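Local coordinates for oxidoreductase, NAD-binding/iron-sulfur cluster-binding protein (PDB 6ZXU) that binds cobalamin and two [4Fe-4S] clusters and works as a catabolic reductive dehalogenase, probably removing halogen from organohalide substrates, at residues 315-320 against 678-683; 684-689 against 694-699; 414-419 against 481-486; 543-548 against 552-557. One frame throughout, in Å; residues are numbered along the deposited sequence.

How the contacts relate
Contacts 1, 3 and 4 are buried, and each includes residues that line a cofactor pocket; contact 2 is only partly buried and lies farther out. Contacts 1 and 2 touch, sharing the loop that leads to helix 700-709, and R320 of contact 1 joins them through L684 O and L696 O. Their chemistry differs with place: an oblique aromatic pair in contact 1, apolar edges and a bridging water in contact 2, a short tyrosine-carboxylate bond in contact 3, and close apolar packing with iron coordination in contact 4. Contacts 3 and 4 approach the cobalamin region from different parts of the fold, their centres about 31 Å apart.

Contact 1: 315-320 against 678-683; sequences GDFFKR and AMYPPR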
loop_
_atom_site.group_PDB
_atom_site.type_symbol
_atom_site.label_atom_id
_atom_site.label_comp_id
_atom_site.label_asym_id
_atom_site.label_seq_id
_atom_site.Cartn_x
_atom_site.Cartn_y
_atom_site.Cartn_z
ATOM N N GLY A 315 10.387 -21.266 -6.811
ATOM C CA GLY A 315 11.123 -20.451 -7.759
ATOM C C GLY A 315 11.048 -18.942 -7.598
ATOM O O GLY A 315 11.805 -18.235 -8.273
ATOM N N ASP A 316 10.125 -18.448 -6.775
ATOM C CA ASP A 316 10.098 -17.056 -6.297
ATOM C C ASP A 316 11.542 -16.794 -5.794
ATOM O O ASP A 316 12.038 -17.555 -4.992
ATOM C CB ASP A 316 9.016 -17.005 -5.216
ATOM C CG ASP A 316 9.139 -15.820 -4.176
ATOM O OD1 ASP A 316 10.244 -15.336 -3.907
ATOM O OD2 ASP A 316 8.049 -15.455 -3.563
ATOM N N PHE A 317 12.203 -15.736 -6.234
ATOM C CA PHE A 317 13.573 -15.528 -5.860
ATOM C C PHE A 317 13.816 -15.152 -4.393
ATOM O O PHE A 317 14.928 -15.381 -3.946
ATOM C CB PHE A 317 14.338 -14.572 -6.765
ATOM C CG PHE A 317 15.058 -15.262 -7.885
ATOM C CD1 PHE A 317 14.365 -15.916 -8.834
ATOM C CD2 PHE A 317 16.447 -15.151 -8.027
ATOM C CE1 PHE A 317 15.013 -16.569 -9.889
ATOM C CE2 PHE A 317 17.109 -15.793 -9.041
ATOM C CZ PHE A 317 16.377 -16.508 -10.009
ATOM N N PHE A 318 12.837 -14.684 -3.640
ATOM C CA PHE A 318 13.021 -14.656 -2.166
ATOM C C PHE A 318 13.109 -16.066 -1.592
ATOM O O PHE A 318 13.878 -16.288 -0.673
ATOM C CB PHE A 318 11.902 -13.905 -1.480
ATOM C CG PHE A 318 11.930 -12.419 -1.741
ATOM C CD1 PHE A 318 13.126 -11.734 -1.645
ATOM C CD2 PHE A 318 10.782 -11.739 -2.150
ATOM C CE1 PHE A 318 13.173 -10.377 -1.892
ATOM C CE2 PHE A 318 10.836 -10.368 -2.429
ATOM C CZ PHE A 318 12.014 -9.713 -2.261
ATOM N N LYS A 319 12.278 -17.008 -2.062
ATOM C CA LYS A 319 12.364 -18.402 -1.636
ATOM C C LYS A 319 13.687 -19.031 -2.052
ATOM O O LYS A 319 14.304 -19.786 -1.289
ATOM C CB LYS A 319 11.190 -19.230 -2.174
ATOM C CG LYS A 319 9.832 -18.736 -1.778
ATOM C CD LYS A 319 9.897 -18.303 -0.385
ATOM C CE LYS A 319 8.585 -18.461 0.333
ATOM N NZ LYS A 319 7.588 -17.592 -0.154
ATOM N N ARG A 320 14.219 -18.662 -3.206
ATOM C CA ARG A 320 15.517 -19.119 -3.619
ATOM C C ARG A 320 16.612 -18.637 -2.714
ATOM O O ARG A 320 17.511 -19.386 -2.322
ATOM C CB ARG A 320 15.812 -18.755 -5.055
ATOM C CG ARG A 320 14.826 -19.350 -6.054
ATOM C CD ARG A 320 15.375 -19.415 -7.481
ATOM N NE ARG A 320 16.431 -20.412 -7.671
ATOM C CZ ARG A 320 16.897 -20.834 -8.838
ATOM N NH1 ARG A 320 16.393 -20.379 -9.984
ATOM N NH2 ARG A 320 17.910 -21.645 -8.862
ATOM N N ALA A 678 20.483 -11.803 -17.159
ATOM C CA ALA A 678 20.133 -13.209 -17.037
ATOM C C ALA A 678 18.619 -13.323 -16.792
ATOM O O ALA A 678 18.021 -12.442 -16.133
ATOM C CB ALA A 678 20.881 -13.847 -15.903
ATOM N N MET A 679 17.979 -14.289 -17.408
ATOM C CA MET A 679 16.558 -14.551 -17.174
ATOM C C MET A 679 16.379 -15.985 -16.682
ATOM O O MET A 679 17.171 -16.842 -17.011
ATOM C CB MET A 679 15.705 -14.309 -18.405
ATOM C CG MET A 679 16.087 -15.111 -19.591
ATOM S SD MET A 679 14.888 -15.199 -20.903
ATOM C CE MET A 679 14.253 -13.546 -21.146
ATOM N N TYR A 680 15.325 -16.228 -15.946
ATOM C CA TYR A 680 15.138 -17.522 -15.331
ATOM C C TYR A 680 13.710 -17.985 -15.592
ATOM O O TYR A 680 12.870 -17.980 -14.685
ATOM C CB TYR A 680 15.454 -17.473 -13.860
ATOM C CG TYR A 680 16.880 -17.119 -13.600
ATOM C CD1 TYR A 680 17.878 -18.035 -13.756
ATOM C CD2 TYR A 680 17.245 -15.810 -13.334
ATOM C CE1 TYR A 680 19.214 -17.708 -13.587
ATOM C CE2 TYR A 680 18.589 -15.442 -13.216
ATOM C CZ TYR A 680 19.574 -16.429 -13.347
ATOM O OH TYR A 680 20.938 -16.077 -13.161
ATOM N N PRO A 681 13.452 -18.439 -16.840
ATOM C CA PRO A 681 12.153 -19.025 -17.119
ATOM C C PRO A 681 12.085 -20.391 -16.458
ATOM O O PRO A 681 13.074 -20.841 -15.930
ATOM C CB PRO A 681 12.138 -19.115 -18.641
ATOM C CG PRO A 681 13.573 -19.224 -19.004
ATOM C CD PRO A 681 14.322 -18.432 -18.014
ATOM N N PRO A 682 10.908 -21.069 -16.512
ATOM C CA PRO A 682 10.784 -22.372 -15.849
ATOM C C PRO A 682 11.929 -23.368 -16.013
ATOM O O PRO A 682 12.280 -24.061 -15.049
ATOM C CB PRO A 682 9.471 -22.905 -16.403
ATOM C CG PRO A 682 8.661 -21.646 -16.512
ATOM C CD PRO A 682 9.605 -20.619 -17.031
ATOM N N ARG A 683 12.536 -23.448 -17.164
ATOM C CA ARG A 683 13.604 -24.401 -17.242
ATOM C C ARG A 683 14.788 -24.148 -16.340
ATOM O O ARG A 683 15.553 -25.051 -16.121
ATOM C CB ARG A 683 14.083 -24.573 -18.660
ATOM C CG ARG A 683 14.739 -23.449 -19.304
ATOM C CD ARG A 683 15.123 -23.832 -20.760
ATOM N NE ARG A 683 16.253 -24.739 -20.742
ATOM C CZ ARG A 683 17.524 -24.381 -20.755
ATOM N NH1 ARG A 683 17.843 -23.118 -20.900
ATOM N NH2 ARG A 683 18.493 -25.292 -20.593
#
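D316 OD1 receives two backbone N-H groups at the start of the helix that carries F317 to Y680: K319 N donates at 3.2 Å from above the carboxylate plane, and F318 N adds a weak, bent bond. D316 is therefore the N-cap, and the first turn closes through R320 N on D316 O. From this fixed turn F317 sends its ring toward Y680, where its CZ meets Y680 CD2 at 3.5 Å. CZ lies over one face of the tyrosine ring, and the two rings meet obliquely, with their planes at 46° and their centroids 5.2 Å apart. R320 CD, one turn on from F317, rests over a face of the phenyl ring near its rim. The far end of Y680 is anchored by a hydrogen bond from its OH to E573. F317 belongs to the cobalamin site: its backbone N hydrogen-bonds to cobalamin O51 and its side chain comes within about 3 Å (nearest atoms) of the cofactor, so the aromatic pair backs onto the pocket. The buried pair joins helix 317-323 to two others: F317 also packs on V572 and T576 of helix 572-581, while Y680 touches R700 of helix 700-709.

Contact 2: 684-689 against 694-699; sequences LQPPPG and AVLPVD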
loop_
_atom_site.group_PDB
_atom_site.type_symbol
_atom_site.label_atom_id
_atom_site.label_comp_id
_atom_site.label_asym_id
_atom_site.label_seq_id
_atom_site.Cartn_x
_atom_site.Cartn_y
_atom_site.Cartn_z
ATOM N N LEU A 684 14.987 -22.904 -15.886
ATOM C CA LEU A 684 16.103 -22.557 -15.017
ATOM C C LEU A 684 15.653 -22.311 -13.604
ATOM O O LEU A 684 16.400 -21.710 -12.817
ATOM C CB LEU A 684 16.850 -21.349 -15.585
ATOM C CG LEU A 684 17.484 -21.594 -16.975
ATOM C CD1 LEU A 684 18.156 -20.319 -17.483
ATOM C CD2 LEU A 684 18.543 -22.681 -16.824
ATOM N N GLN A 685 14.456 -22.771 -13.268
ATOM C CA GLN A 685 13.883 -22.656 -11.971
ATOM C C GLN A 685 13.921 -24.046 -11.283
ATOM O O GLN A 685 13.978 -25.031 -11.977
ATOM C CB GLN A 685 12.450 -22.159 -12.086
ATOM C CG GLN A 685 12.369 -20.692 -12.509
ATOM C CD GLN A 685 12.678 -19.730 -11.362
ATOM O OE1 GLN A 685 13.639 -19.897 -10.661
ATOM N NE2 GLN A 685 11.853 -18.670 -11.214
ATOM N N PRO A 686 13.794 -24.098 -9.951
ATOM C CA PRO A 686 13.506 -25.387 -9.267
ATOM C C PRO A 686 12.196 -25.924 -9.811
ATOM O O PRO A 686 11.220 -25.170 -9.966
ATOM C CB PRO A 686 13.312 -24.997 -7.810
ATOM C CG PRO A 686 13.870 -23.608 -7.690
ATOM C CD PRO A 686 13.782 -22.959 -8.998
ATOM N N PRO A 687 12.198 -27.190 -10.196
ATOM C CA PRO A 687 10.976 -27.748 -10.836
ATOM C C PRO A 687 9.832 -27.819 -9.854
ATOM O O PRO A 687 10.054 -27.804 -8.650
ATOM C CB PRO A 687 11.451 -29.153 -11.304
ATOM C CG PRO A 687 12.761 -29.404 -10.588
ATOM C CD PRO A 687 13.376 -28.080 -10.306
ATOM N N PRO A 688 8.586 -27.942 -10.350
ATOM C CA PRO A 688 7.440 -28.164 -9.461
ATOM C C PRO A 688 7.675 -29.363 -8.541
ATOM O O PRO A 688 8.246 -30.362 -8.956
ATOM C CB PRO A 688 6.295 -28.448 -10.412
ATOM C CG PRO A 688 6.641 -27.701 -11.650
ATOM C CD PRO A 688 8.134 -27.777 -11.756
ATOM N N GLY A 689 7.278 -29.189 -7.284
ATOM C CA GLY A 689 7.522 -30.139 -6.210
ATOM C C GLY A 689 8.778 -29.905 -5.377
ATOM O O GLY A 689 8.955 -30.571 -4.333
ATOM N N ALA A 694 15.655 -28.331 -0.357
ATOM C CA ALA A 694 16.670 -28.554 -1.380
ATOM C C ALA A 694 17.330 -27.236 -1.745
ATOM O O ALA A 694 16.735 -26.175 -1.602
ATOM C CB ALA A 694 16.028 -29.114 -2.624
ATOM N N VAL A 695 18.539 -27.314 -2.310
ATOM C CA VAL A 695 19.278 -26.182 -2.786
ATOM C C VAL A 695 19.560 -26.332 -4.270
ATOM O O VAL A 695 19.940 -27.406 -4.723
ATOM C CB VAL A 695 20.623 -26.046 -2.045
ATOM C CG1 VAL A 695 21.308 -24.767 -2.496
ATOM C CG2 VAL A 695 20.383 -25.900 -0.555
ATOM N N LEU A 696 19.342 -25.257 -5.025
ATOM C CA LEU A 696 19.609 -25.215 -6.441
ATOM C C LEU A 696 20.353 -23.911 -6.746
ATOM O O LEU A 696 19.731 -22.887 -7.032
ATOM C CB LEU A 696 18.294 -25.333 -7.264
ATOM C CG LEU A 696 18.528 -25.347 -8.806
ATOM C CD1 LEU A 696 19.305 -26.566 -9.280
ATOM C CD2 LEU A 696 17.233 -25.222 -9.590
ATOM N N PRO A 697 21.680 -23.978 -6.794
ATOM C CA PRO A 697 22.463 -22.756 -7.068
ATOM C C PRO A 697 22.009 -22.088 -8.353
ATOM O O PRO A 697 21.773 -22.779 -9.360
ATOM C CB PRO A 697 23.879 -23.252 -7.163
ATOM C CG PRO A 697 23.876 -24.505 -6.282
ATOM C CD PRO A 697 22.558 -25.168 -6.543
ATOM N N VAL A 698 21.834 -20.764 -8.307
ATOM C CA VAL A 698 21.282 -20.092 -9.472
ATOM C C VAL A 698 22.271 -20.249 -10.656
ATOM O O VAL A 698 23.466 -20.001 -10.524
ATOM C CB VAL A 698 20.984 -18.622 -9.165
ATOM C CG1 VAL A 698 20.611 -17.888 -10.432
ATOM C CG2 VAL A 698 19.769 -18.524 -8.290
ATOM N N ASP A 699 21.775 -20.643 -11.835
ATOM C CA ASP A 699 22.652 -20.866 -12.980
ATOM C C ASP A 699 22.799 -19.587 -13.792
ATOM O O ASP A 699 22.146 -19.416 -14.810
ATOM C CB ASP A 699 22.094 -22.018 -13.815
ATOM C CG ASP A 699 22.954 -22.324 -15.058
ATOM O OD1 ASP A 699 24.045 -21.715 -15.208
ATOM O OD2 ASP A 699 22.517 -23.136 -15.951
HETATM O O HOH W 1 19.016 -21.952 -11.815
#
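L696 turns its CG away from its own backbone N (chi1 -178°), and chi2 of 65° then brings CD2 against the peptide between Q685 and P686. This single methyl does most of the touching: it lies 3.6 Å from P686 N and 3.9 Å from Q685 C, and the edge of the proline ring follows, with CD 4.2 Å from L696 CD2. At the other end D699 also extends its side chain opposite its backbone N, so that OD2 faces the CD2 methyl of L684 at 4.1 Å, a loose apolar-polar approach and not a bond. Its other oxygen, OD1, accepts from G702 N, which makes D699 the N-cap of the helix that follows. Between these two touches a water joins the backbones: it donates to L684 O at 2.8 Å and accepts from D699 N at 3.1 Å. R320 holds both sides from a second direction, its guanidinium bonding to L684 O and to L696 O. L684 O is thus gripped twice, by the water and by R320 NH1. Both segments belong to the long irregular connection from helix 671-674 to helix 700-709, folded back on itself, and Q685, P686 and V698 lay that connection against helix 317-323.

Contact 3: 414-419 against 481-486; sequences KPIEAY and HSEVIH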
loop_
_atom_site.group_PDB
_atom_site.type_symbol
_atom_site.label_atom_id
_atom_site.label_comp_id
_atom_site.label_asym_id
_atom_site.label_seq_id
_atom_site.Cartn_x
_atom_site.Cartn_y
_atom_site.Cartn_z
ATOM N N LYS A 414 3.567 -29.786 -2.506
ATOM C CA LYS A 414 2.364 -30.381 -3.067
ATOM C C LYS A 414 1.808 -29.482 -4.135
ATOM O O LYS A 414 2.029 -28.307 -4.097
ATOM C CB LYS A 414 1.324 -30.588 -1.992
ATOM C CG LYS A 414 1.834 -31.602 -0.957
ATOM C CD LYS A 414 0.849 -31.800 0.159
ATOM C CE LYS A 414 1.388 -32.932 1.058
ATOM N NZ LYS A 414 0.421 -33.399 2.092
ATOM N N PRO A 415 1.120 -30.068 -5.113
ATOM C CA PRO A 415 0.517 -29.304 -6.171
ATOM C C PRO A 415 -0.448 -28.305 -5.598
ATOM O O PRO A 415 -1.039 -28.554 -4.519
ATOM C CB PRO A 415 -0.223 -30.356 -7.003
ATOM C CG PRO A 415 0.452 -31.631 -6.705
ATOM C CD PRO A 415 0.869 -31.529 -5.256
ATOM N N ILE A 416 -0.582 -27.179 -6.288
ATOM C CA ILE A 416 -1.641 -26.221 -6.029
ATOM C C ILE A 416 -2.664 -26.393 -7.135
ATOM O O ILE A 416 -2.338 -26.471 -8.293
ATOM C CB ILE A 416 -1.065 -24.782 -5.994
ATOM C CG1 ILE A 416 -0.215 -24.609 -4.722
ATOM C CG2 ILE A 416 -2.159 -23.735 -6.045
ATOM C CD1 ILE A 416 0.668 -23.372 -4.724
ATOM N N GLU A 417 -3.928 -26.421 -6.763
ATOM C CA GLU A 417 -5.024 -26.492 -7.692
ATOM C C GLU A 417 -5.500 -25.112 -8.022
ATOM O O GLU A 417 -5.389 -24.185 -7.205
ATOM C CB GLU A 417 -6.219 -27.245 -7.087
ATOM C CG GLU A 417 -5.893 -28.708 -6.722
ATOM C CD GLU A 417 -5.341 -29.522 -7.889
ATOM O OE1 GLU A 417 -4.289 -30.257 -7.693
ATOM O OE2 GLU A 417 -5.966 -29.405 -9.008
ATOM N N ALA A 418 -6.038 -24.948 -9.198
ATOM C CA ALA A 418 -6.746 -23.705 -9.535
ATOM C C ALA A 418 -8.148 -23.708 -8.903
ATOM O O ALA A 418 -9.143 -23.895 -9.601
ATOM C CB ALA A 418 -6.808 -23.529 -11.058
ATOM N N TYR A 419 -8.244 -23.429 -7.618
ATOM C CA TYR A 419 -9.451 -23.703 -6.900
ATOM C C TYR A 419 -10.572 -22.693 -6.993
ATOM O O TYR A 419 -11.697 -23.018 -6.643
ATOM C CB TYR A 419 -9.105 -24.058 -5.435
ATOM C CG TYR A 419 -8.074 -23.130 -4.808
ATOM C CD1 TYR A 419 -8.418 -21.859 -4.429
ATOM C CD2 TYR A 419 -6.786 -23.563 -4.588
ATOM C CE1 TYR A 419 -7.479 -20.987 -3.855
ATOM C CE2 TYR A 419 -5.849 -22.754 -4.021
ATOM C CZ TYR A 419 -6.200 -21.431 -3.664
ATOM O OH TYR A 419 -5.265 -20.628 -3.018
ATOM N N HIS A 481 1.787 -14.960 2.211
ATOM C CA HIS A 481 1.341 -16.216 1.652
ATOM C C HIS A 481 0.410 -16.008 0.505
ATOM O O HIS A 481 -0.748 -15.624 0.685
ATOM C CB HIS A 481 0.648 -17.038 2.746
ATOM C CG HIS A 481 0.386 -18.453 2.341
ATOM N ND1 HIS A 481 -0.602 -18.809 1.440
ATOM C CD2 HIS A 481 1.003 -19.589 2.693
ATOM C CE1 HIS A 481 -0.578 -20.112 1.270
ATOM N NE2 HIS A 481 0.392 -20.604 2.018
ATOM N N SER A 482 0.919 -16.218 -0.701
ATOM C CA SER A 482 0.088 -16.205 -1.916
ATOM C C SER A 482 0.192 -17.533 -2.605
ATOM O O SER A 482 1.299 -18.108 -2.714
ATOM C CB SER A 482 0.548 -15.141 -2.934
ATOM O OG SER A 482 0.283 -13.829 -2.510
ATOM N N GLU A 483 -0.898 -17.948 -3.214
ATOM C CA GLU A 483 -0.866 -19.058 -4.155
ATOM C C GLU A 483 -1.023 -18.650 -5.631
ATOM O O GLU A 483 -1.076 -19.495 -6.499
ATOM C CB GLU A 483 -1.863 -20.103 -3.703
ATOM C CG GLU A 483 -1.305 -20.747 -2.443
ATOM C CD GLU A 483 -2.163 -21.874 -1.831
ATOM O OE1 GLU A 483 -3.339 -22.022 -2.156
ATOM O OE2 GLU A 483 -1.617 -22.587 -0.977
ATOM N N VAL A 484 -1.163 -17.326 -5.908
ATOM C CA VAL A 484 -1.273 -16.808 -7.253
ATOM C C VAL A 484 -0.159 -15.777 -7.462
ATOM O O VAL A 484 0.288 -15.162 -6.517
ATOM C CB VAL A 484 -2.619 -16.167 -7.574
ATOM C CG1 VAL A 484 -3.728 -17.158 -7.342
ATOM C CG2 VAL A 484 -2.883 -14.901 -6.793
ATOM N N ILE A 485 0.295 -15.665 -8.702
ATOM C CA ILE A 485 1.175 -14.584 -9.117
ATOM C C ILE A 485 0.329 -13.368 -9.433
ATOM O O ILE A 485 -0.576 -13.423 -10.289
ATOM C CB ILE A 485 1.997 -15.005 -10.293
ATOM C CG1 ILE A 485 2.661 -16.336 -9.950
ATOM C CG2 ILE A 485 2.989 -13.915 -10.663
ATOM C CD1 ILE A 485 3.083 -17.110 -11.183
ATOM N N HIS A 486 0.592 -12.244 -8.783
ATOM C CA HIS A 486 -0.288 -11.109 -8.906
ATOM C C HIS A 486 -0.209 -10.449 -10.256
ATOM O O HIS A 486 -1.217 -9.998 -10.761
ATOM C CB HIS A 486 -0.012 -10.049 -7.854
ATOM C CG HIS A 486 -0.316 -10.492 -6.455
ATOM N ND1 HIS A 486 -0.645 -9.608 -5.463
ATOM C CD2 HIS A 486 -0.345 -11.707 -5.892
ATOM C CE1 HIS A 486 -0.850 -10.264 -4.331
ATOM N NE2 HIS A 486 -0.625 -11.533 -4.552
#
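Y419 and E483 meet at about a right angle, the phenol hydroxyl coming to the carboxylate with the ring and carboxylate planes 58° apart. Y419 OH donates to E483 OE1 over only 2.5 Å, reaching it on the anti side and 19° out of the carboxylate plane; from the tyrosine's side, OE1 sits at the ring edge, near its plane. E483 gets there by an extended chain (chi2 -179°) that runs straight from the 481-486 segment. Y419 holds its ring between its backbone N and carbonyl carbon, with chi1 at 45°, and Y405 meets that ring edge-to-face. I416 crosses the glutamate stem, its CD1 methyl 4.0 Å from E483 CG, so an apolar group flanks the aliphatic part of the side chain while the polar end faces the phenol. A backbone bond between I416 and A407 braces the loop between strands 394-399 and 422-429 on itself, and one between E483 and Y406 ties 481-486 to it. Farther along, H486 NE2 donates to S482 OG at 3.2 Å, and H486 N hydrogen-bonds to cobalamin, which places 481-486 along the cobalamin pocket. OE1 of the buried E483 also forms a salt bridge with R361 NE; a nearby positive charge together with a short phenol bond would favour the ionised carboxylate.

Contact 4: 543-548 against 552-557; sequences RKCARE and NAISFG. With SF4 (iron/sulfur cluster), chain D.
A546, in the helix 544-548, and I554, in the irregular chain that returns past it, bring their CA atoms to within 4.8 Å, an approach that the small alanine side chain permits. A546 CB stands almost squarely over the centre of the F556 ring, 3.6 Å from its centroid and 8° off the normal, a CH-pi contact. The same methyl touches I554 CG2 at 3.7 Å, so it is wedged between an aromatic face and an aliphatic branch. The other branch of I554 ends in CD1, which reaches the start of the side chain of C545 and its carbonyl O. This is the ferredoxin-type cysteine motif: C539, C542 and C545 belong to one [4Fe-4S] cluster, and C549, a little farther on, to the other. C545 SG, turned between its backbone N and carbonyl carbon (chi1 55°), binds the iron FE1 at 2.3 Å, while I554 touches the second cluster, so this contact reaches both. Nearer the surface R543, bent at chi2 (-71°), lays its CD beside the F556 ring and donates from NE to F556 O over 3.0 Å, from above the carbonyl plane. A water accepting from R543 NH2 and donating to F556 O doubles this link. Another water donates to A546 O and to I554 O, each at 2.8 Å, and joins the two backbones beside the ring. S555 OG accepts from G557 N in an ST turn that shapes the end of the returning chain.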
loop_
_atom_site.group_PDB
_atom_site.type_symbol
_atom_site.label_atom_id
_atom_site.label_comp_id
_atom_site.label_asym_id
_atom_site.label_seq_id
_atom_site.Cartn_x
_atom_site.Cartn_y
_atom_site.Cartn_z
ATOM N N ARG A 543 14.144 5.637 -20.522
ATOM C CA ARG A 543 15.062 4.718 -19.830
ATOM C C ARG A 543 15.355 5.135 -18.446
ATOM O O ARG A 543 16.374 4.724 -17.878
ATOM C CB ARG A 543 16.399 4.613 -20.546
ATOM C CG ARG A 543 16.369 4.193 -21.999
ATOM C CD ARG A 543 16.000 2.756 -22.135
ATOM N NE ARG A 543 16.039 2.284 -23.542
ATOM C CZ ARG A 543 15.154 2.587 -24.493
ATOM N NH1 ARG A 543 14.122 3.380 -24.248
ATOM N NH2 ARG A 543 15.302 2.092 -25.702
ATOM N N LYS A 544 14.497 5.927 -17.820
ATOM C CA LYS A 544 14.859 6.527 -16.535
ATOM C C LYS A 544 15.035 5.487 -15.408
ATOM O O LYS A 544 15.971 5.556 -14.615
ATOM C CB LYS A 544 13.889 7.636 -16.202
ATOM C CG LYS A 544 14.255 8.411 -14.918
ATOM C CD LYS A 544 13.617 9.773 -14.906
ATOM C CE LYS A 544 13.955 10.488 -13.614
ATOM N NZ LYS A 544 13.684 11.956 -13.732
ATOM N N CYS A 545 14.089 4.566 -15.260
ATOM C CA CYS A 545 14.172 3.513 -14.282
ATOM C C CYS A 545 15.456 2.720 -14.496
ATOM O O CYS A 545 16.110 2.390 -13.513
ATOM C CB CYS A 545 12.950 2.597 -14.359
ATOM S SG CYS A 545 12.619 1.874 -16.041
ATOM N N ALA A 546 15.735 2.313 -15.728
ATOM C CA ALA A 546 16.937 1.566 -16.008
ATOM C C ALA A 546 18.229 2.309 -15.576
ATOM O O ALA A 546 19.149 1.720 -15.010
ATOM C CB ALA A 546 16.964 1.212 -17.499
ATOM N N ARG A 547 18.300 3.575 -15.868
ATOM C CA ARG A 547 19.430 4.405 -15.538
ATOM C C ARG A 547 19.611 4.580 -14.092
ATOM O O ARG A 547 20.736 4.645 -13.617
ATOM C CB ARG A 547 19.222 5.780 -16.149
ATOM C CG ARG A 547 20.423 6.731 -16.086
ATOM C CD ARG A 547 19.993 8.074 -16.645
ATOM N NE ARG A 547 19.268 8.803 -15.638
ATOM C CZ ARG A 547 18.236 9.593 -15.871
ATOM N NH1 ARG A 547 17.755 9.690 -17.085
ATOM N NH2 ARG A 547 17.658 10.245 -14.859
ATOM N N GLU A 548 18.515 4.567 -13.307
ATOM C CA GLU A 548 18.614 4.852 -11.904
ATOM C C GLU A 548 18.708 3.668 -11.013
ATOM O O GLU A 548 18.799 3.807 -9.810
ATOM C CB GLU A 548 17.466 5.739 -11.481
ATOM C CG GLU A 548 17.438 7.129 -12.137
ATOM C CD GLU A 548 18.677 8.013 -11.789
ATOM O OE1 GLU A 548 19.400 7.709 -10.778
ATOM O OE2 GLU A 548 18.909 8.930 -12.561
ATOM N N ASN A 552 21.751 -2.063 -11.868
ATOM C CA ASN A 552 21.601 -2.270 -13.302
ATOM C C ASN A 552 20.747 -3.465 -13.684
ATOM O O ASN A 552 21.046 -4.169 -14.642
ATOM C CB ASN A 552 22.944 -2.356 -14.014
ATOM C CG ASN A 552 23.877 -1.226 -13.610
ATOM O OD1 ASN A 552 23.512 -0.014 -13.629
ATOM N ND2 ASN A 552 25.060 -1.621 -13.149
ATOM N N ALA A 553 19.696 -3.724 -12.904
ATOM C CA ALA A 553 18.894 -4.917 -13.118
ATOM C C ALA A 553 17.826 -4.675 -14.196
ATOM O O ALA A 553 17.305 -5.616 -14.746
ATOM C CB ALA A 553 18.239 -5.340 -11.811
ATOM N N ILE A 554 17.466 -3.426 -14.506
ATOM C CA ILE A 554 16.369 -3.144 -15.460
ATOM C C ILE A 554 16.940 -3.109 -16.866
ATOM O O ILE A 554 17.951 -2.470 -17.116
ATOM C CB ILE A 554 15.618 -1.842 -15.044
ATOM C CG1 ILE A 554 14.970 -2.074 -13.688
ATOM C CG2 ILE A 554 14.657 -1.397 -16.120
ATOM C CD1 ILE A 554 14.323 -0.865 -13.098
ATOM N N SER A 555 16.228 -3.727 -17.804
ATOM C CA SER A 555 16.618 -3.721 -19.207
ATOM C C SER A 555 16.539 -2.376 -19.921
ATOM O O SER A 555 15.536 -1.666 -19.856
ATOM C CB SER A 555 15.816 -4.755 -19.978
ATOM O OG SER A 555 16.160 -4.712 -21.362
ATOM N N PHE A 556 17.627 -2.005 -20.574
ATOM C CA PHE A 556 17.728 -0.879 -21.502
ATOM C C PHE A 556 17.362 -1.273 -22.908
ATOM O O PHE A 556 17.375 -0.432 -23.794
ATOM C CB PHE A 556 19.169 -0.332 -21.560
ATOM C CG PHE A 556 19.600 0.422 -20.360
ATOM C CD1 PHE A 556 20.211 -0.188 -19.348
ATOM C CD2 PHE A 556 19.487 1.781 -20.334
ATOM C CE1 PHE A 556 20.644 0.536 -18.244
ATOM C CE2 PHE A 556 19.912 2.518 -19.250
ATOM C CZ PHE A 556 20.508 1.892 -18.201
ATOM N N GLY A 557 16.964 -2.502 -23.118
ATOM C CA GLY A 557 16.716 -3.003 -24.464
ATOM C C GLY A 557 15.238 -3.262 -24.774
ATOM O O GLY A 557 14.369 -2.648 -24.202
HETATM FE FE1 SF4 D . 10.812 2.991 -16.798
HETATM FE FE2 SF4 D . 10.282 5.407 -18.120
HETATM FE FE3 SF4 D . 8.630 4.583 -16.145
HETATM FE FE4 SF4 D . 8.620 3.177 -18.483
HETATM S S1 SF4 D . 8.075 5.358 -18.117
HETATM S S2 SF4 D . 8.692 2.341 -16.461
HETATM S S3 SF4 D . 10.809 3.381 -18.951
HETATM S S4 SF4 D . 10.816 5.111 -16.047
HETATM O O HOH W 2 17.304 -0.086 -26.636
HETATM O O HOH W 3 19.198 -1.049 -15.104
HETATM O O HOH W 4 22.159 1.637 -14.900
#